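Local coordinates for AlkD2 (Streptococcus mutans, PDB 6M9M), which is of uncertain function but binds inosine-5'-monophosphate and belongs to the HEAT-like repeat family of DNA glycosylases, at residues 152-157 and 192-197. Numbering follows the deposited sequence.
Sequences DLKEDV and KEINQV
K154 and I194 run side by side in the same direction, the lysine methylenes laid along the isoleucine branch ending in CD1; K154 CE comes to 3.7 Å from I194 CD1. With its CG between the backbone N and carbonyl carbon (chi1 66°), K154 follows I194 before bending at its last torsion, and its ammonium end makes a cation-pi contact with W187 and a weak hydrogen bond to A151 O. E155 reaches I194 from another side: its chain folds at chi2 (-73°), bringing OE2 to 3.6 Å from I194 CB, while OE1 is hydrogen-bonded to S191 OG, which also accepts a hydrogen bond from I194 N. The carboxylates of E155 and E193 are turned 56° from each other, with 4.5 Å between the two OE1 atoms. E193 passes its CG 3.6 Å from D156 O, and its OE2 accepts from two waters, one also donating to V157 O and the other, weakly held by OE2, to E155 O. V197 packs against the lysine backbone, its CG2 3.6 Å from K154 O. The type I turn from L153 to D156 thus joins the loop between helices 143-151 and 159-175 to the last helix, 192-201, of the alpha-helical HEAT-like array. No direct hydrogen bond spans the segments: aliphatic packing and water bridges join them, K154 O is buried without a partner, and the neighbouring glutamates would probably disfavour closer approach.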
ATOM      1  N   ASP A 152       5.734 -15.442  -2.291  1.00 11.34           N
ATOM      2  CA  ASP A 152       4.587 -16.132  -2.847  1.00 13.12           C
ATOM      3  C   ASP A 152       4.041 -15.453  -4.098  1.00 12.16           C
ATOM      4  O   ASP A 152       3.313 -16.087  -4.870  1.00 15.16           O
ATOM      5  CB  ASP A 152       3.433 -16.207  -1.843  1.00 17.73           C
ATOM      6  CG  ASP A 152       3.651 -17.211  -0.732  1.00 24.32           C
ATOM      7  OD1 ASP A 152       4.386 -18.194  -0.939  1.00 26.18           O
ATOM      8  OD2 ASP A 152       3.030 -17.025   0.348  1.00 27.04           O
ATOM      9  N   LEU A 153       4.321 -14.163  -4.289  1.00 10.58           N
ATOM     10  CA  LEU A 153       3.845 -13.417  -5.442  1.00  9.37           C
ATOM     11  C   LEU A 153       4.874 -13.327  -6.563  1.00  9.68           C
ATOM     12  O   LEU A 153       4.687 -12.549  -7.510  1.00 10.60           O
ATOM     13  CB  LEU A 153       3.357 -12.028  -5.020  1.00  9.89           C
ATOM     14  CG  LEU A 153       1.956 -11.951  -4.410  1.00 10.73           C
ATOM     15  CD1 LEU A 153       1.835 -12.689  -3.098  1.00 14.78           C
ATOM     16  CD2 LEU A 153       1.542 -10.496  -4.247  1.00 11.59           C
ATOM     17  N   LYS A 154       5.928 -14.156  -6.515  1.00 10.54           N
ATOM     18  CA  LYS A 154       6.974 -14.101  -7.544  1.00 11.34           C
ATOM     19  C   LYS A 154       6.492 -14.532  -8.929  1.00 12.10           C
ATOM     20  O   LYS A 154       7.157 -14.212  -9.925  1.00 12.86           O
ATOM     21  CB  LYS A 154       8.173 -14.952  -7.123  1.00 12.25           C
ATOM     22  CG  LYS A 154       7.894 -16.440  -7.036  1.00 13.43           C
ATOM     23  CD  LYS A 154       8.993 -17.149  -6.261  1.00 14.84           C
ATOM     24  CE  LYS A 154       8.736 -18.642  -6.183  1.00 17.17           C
ATOM     25  NZ  LYS A 154       7.557 -18.946  -5.313  1.00 19.09           N
ATOM     26  N   GLU A 155       5.364 -15.236  -9.022  1.00 11.46           N
ATOM     27  CA  GLU A 155       4.765 -15.620 -10.294  1.00 11.55           C
ATOM     28  C   GLU A 155       3.571 -14.733 -10.663  1.00 11.13           C
ATOM     29  O   GLU A 155       2.760 -15.111 -11.516  1.00 12.94           O
ATOM     30  CB  GLU A 155       4.305 -17.087 -10.273  1.00 12.43           C
ATOM     31  CG  GLU A 155       5.398 -18.134 -10.047  1.00 12.48           C
ATOM     32  CD  GLU A 155       6.311 -18.341 -11.235  1.00 13.94           C
ATOM     33  OE1 GLU A 155       6.068 -17.757 -12.327  1.00 14.46           O
ATOM     34  OE2 GLU A 155       7.280 -19.114 -11.093  1.00 15.69           O
ATOM     35  N   ASP A 156       3.436 -13.565 -10.035  1.00 10.70           N
ATOM     36  CA  ASP A 156       2.261 -12.743 -10.283  1.00 11.03           C
ATOM     37  C   ASP A 156       2.120 -12.404 -11.765  1.00 11.07           C
ATOM     38  O   ASP A 156       3.101 -12.112 -12.455  1.00 11.28           O
ATOM     39  CB  ASP A 156       2.324 -11.457  -9.467  1.00 11.62           C
ATOM     40  CG  ASP A 156       0.955 -10.844  -9.258  1.00 12.15           C
ATOM     41  OD1 ASP A 156       0.462 -10.125 -10.152  1.00 11.28           O
ATOM     42  OD2 ASP A 156       0.374 -11.107  -8.187  1.00 13.10           O
ATOM     43  N   VAL A 157       0.878 -12.395 -12.242  1.00 12.05           N
ATOM     44  CA  VAL A 157       0.621 -12.075 -13.642  1.00 12.39           C
ATOM     45  C   VAL A 157       0.931 -10.621 -13.987  1.00 11.68           C
ATOM     46  O   VAL A 157       1.151 -10.304 -15.153  1.00 14.20           O
ATOM     47  CB  VAL A 157      -0.834 -12.422 -14.035  1.00 14.36           C
ATOM     48  CG1 VAL A 157      -1.131 -13.904 -13.807  1.00 17.20           C
ATOM     49  CG2 VAL A 157      -1.830 -11.545 -13.298  1.00 15.29           C
ATOM     50  N   LYS A 192       9.094 -16.339 -17.256  1.00 11.41           N
ATOM     51  CA  LYS A 192       9.485 -14.945 -17.437  1.00 12.16           C
ATOM     52  C   LYS A 192       9.293 -14.171 -16.143  1.00 11.78           C
ATOM     53  O   LYS A 192      10.150 -13.378 -15.733  1.00 11.81           O
ATOM     54  CB  LYS A 192       8.633 -14.337 -18.560  1.00 13.68           C
ATOM     55  CG  LYS A 192       8.825 -12.849 -18.785  1.00 16.00           C
ATOM     56  CD  LYS A 192       7.760 -12.265 -19.713  1.00 19.19           C
ATOM     57  CE  LYS A 192       6.424 -12.133 -19.010  1.00 22.33           C
ATOM     58  NZ  LYS A 192       5.424 -11.440 -19.868  1.00 25.01           N
ATOM     59  N   GLU A 193       8.172 -14.416 -15.477  0.93 10.16           N
ATOM     60  CA  GLU A 193       7.810 -13.697 -14.265  0.93 10.47           C
ATOM     61  C   GLU A 193       8.841 -13.892 -13.166  0.93 10.01           C
ATOM     62  O   GLU A 193       9.318 -12.918 -12.571  0.93 10.21           O
ATOM     63  CB  GLU A 193       6.444 -14.207 -13.817  0.93 11.20           C
ATOM     64  CG  GLU A 193       5.286 -13.773 -14.718  0.93 12.52           C
ATOM     65  CD  GLU A 193       4.974 -14.695 -15.893  0.93 14.64           C
ATOM     66  OE1 GLU A 193       5.788 -15.583 -16.256  0.93 13.06           O
ATOM     67  OE2 GLU A 193       3.872 -14.527 -16.443  0.93 19.28           O
ATOM     68  N   ILE A 194       9.199 -15.149 -12.870  1.00 10.95           N
ATOM     69  CA  ILE A 194      10.095 -15.389 -11.742  1.00 11.65           C
ATOM     70  C   ILE A 194      11.486 -14.836 -12.031  1.00 12.14           C
ATOM     71  O   ILE A 194      12.191 -14.387 -11.116  1.00 12.20           O
ATOM     72  CB  ILE A 194      10.111 -16.881 -11.347  1.00 11.49           C
ATOM     73  CG1 ILE A 194      10.684 -17.038  -9.937  1.00 12.44           C
ATOM     74  CG2 ILE A 194      10.895 -17.708 -12.374  1.00 12.15           C
ATOM     75  CD1 ILE A 194      10.593 -18.440  -9.385  1.00 14.31           C
ATOM     76  N   ASN A 195      11.914 -14.861 -13.293  1.00 12.37           N
ATOM     77  CA  ASN A 195      13.229 -14.323 -13.630  1.00 13.03           C
ATOM     78  C   ASN A 195      13.272 -12.816 -13.454  1.00 13.72           C
ATOM     79  O   ASN A 195      14.281 -12.272 -12.991  1.00 14.03           O
ATOM     80  CB  ASN A 195      13.636 -14.753 -15.033  1.00 13.54           C
ATOM     81  CG  ASN A 195      14.275 -16.112 -15.034  1.00 15.51           C
ATOM     82  OD1 ASN A 195      15.386 -16.285 -14.543  1.00 17.61           O
ATOM     83  ND2 ASN A 195      13.569 -17.100 -15.563  1.00 16.16           N
ATOM     84  N   GLN A 196      12.177 -12.129 -13.770  1.00 13.02           N
ATOM     85  CA  GLN A 196      12.127 -10.693 -13.543  1.00 12.94           C
ATOM     86  C   GLN A 196      12.281 -10.377 -12.055  1.00 12.12           C
ATOM     87  O   GLN A 196      13.049  -9.481 -11.660  1.00 13.17           O
ATOM     88  CB  GLN A 196      10.806 -10.145 -14.082  0.94 13.70           C
ATOM     89  CG  GLN A 196      10.655  -8.680 -13.814  0.70 15.27           C
ATOM     90  CD  GLN A 196       9.504  -8.061 -14.547  0.71 16.68           C
ATOM     91  OE1 GLN A 196       8.463  -8.696 -14.752  0.79 18.26           O
ATOM     92  NE2 GLN A 196       9.681  -6.812 -14.971  0.59 18.29           N
ATOM     93  N   VAL A 197      11.548 -11.099 -11.214  1.00 11.53           N
ATOM     94  CA  VAL A 197      11.601 -10.868  -9.779  1.00 11.33           C
ATOM     95  C   VAL A 197      12.973 -11.238  -9.235  1.00 11.75           C
ATOM     96  O   VAL A 197      13.536 -10.515  -8.405  1.00 12.42           O
ATOM     97  CB  VAL A 197      10.475 -11.670  -9.101  1.00 10.92           C
ATOM     98  CG1 VAL A 197      10.600 -11.602  -7.583  1.00 11.37           C
ATOM     99  CG2 VAL A 197       9.097 -11.168  -9.545  1.00 11.02           C
TER
HETATM  100  O   HOH W   1       2.037 -15.626 -14.163  1.00 19.40           O
HETATM  101  O   HOH W   2       2.717 -12.196 -17.118  1.00 32.65           O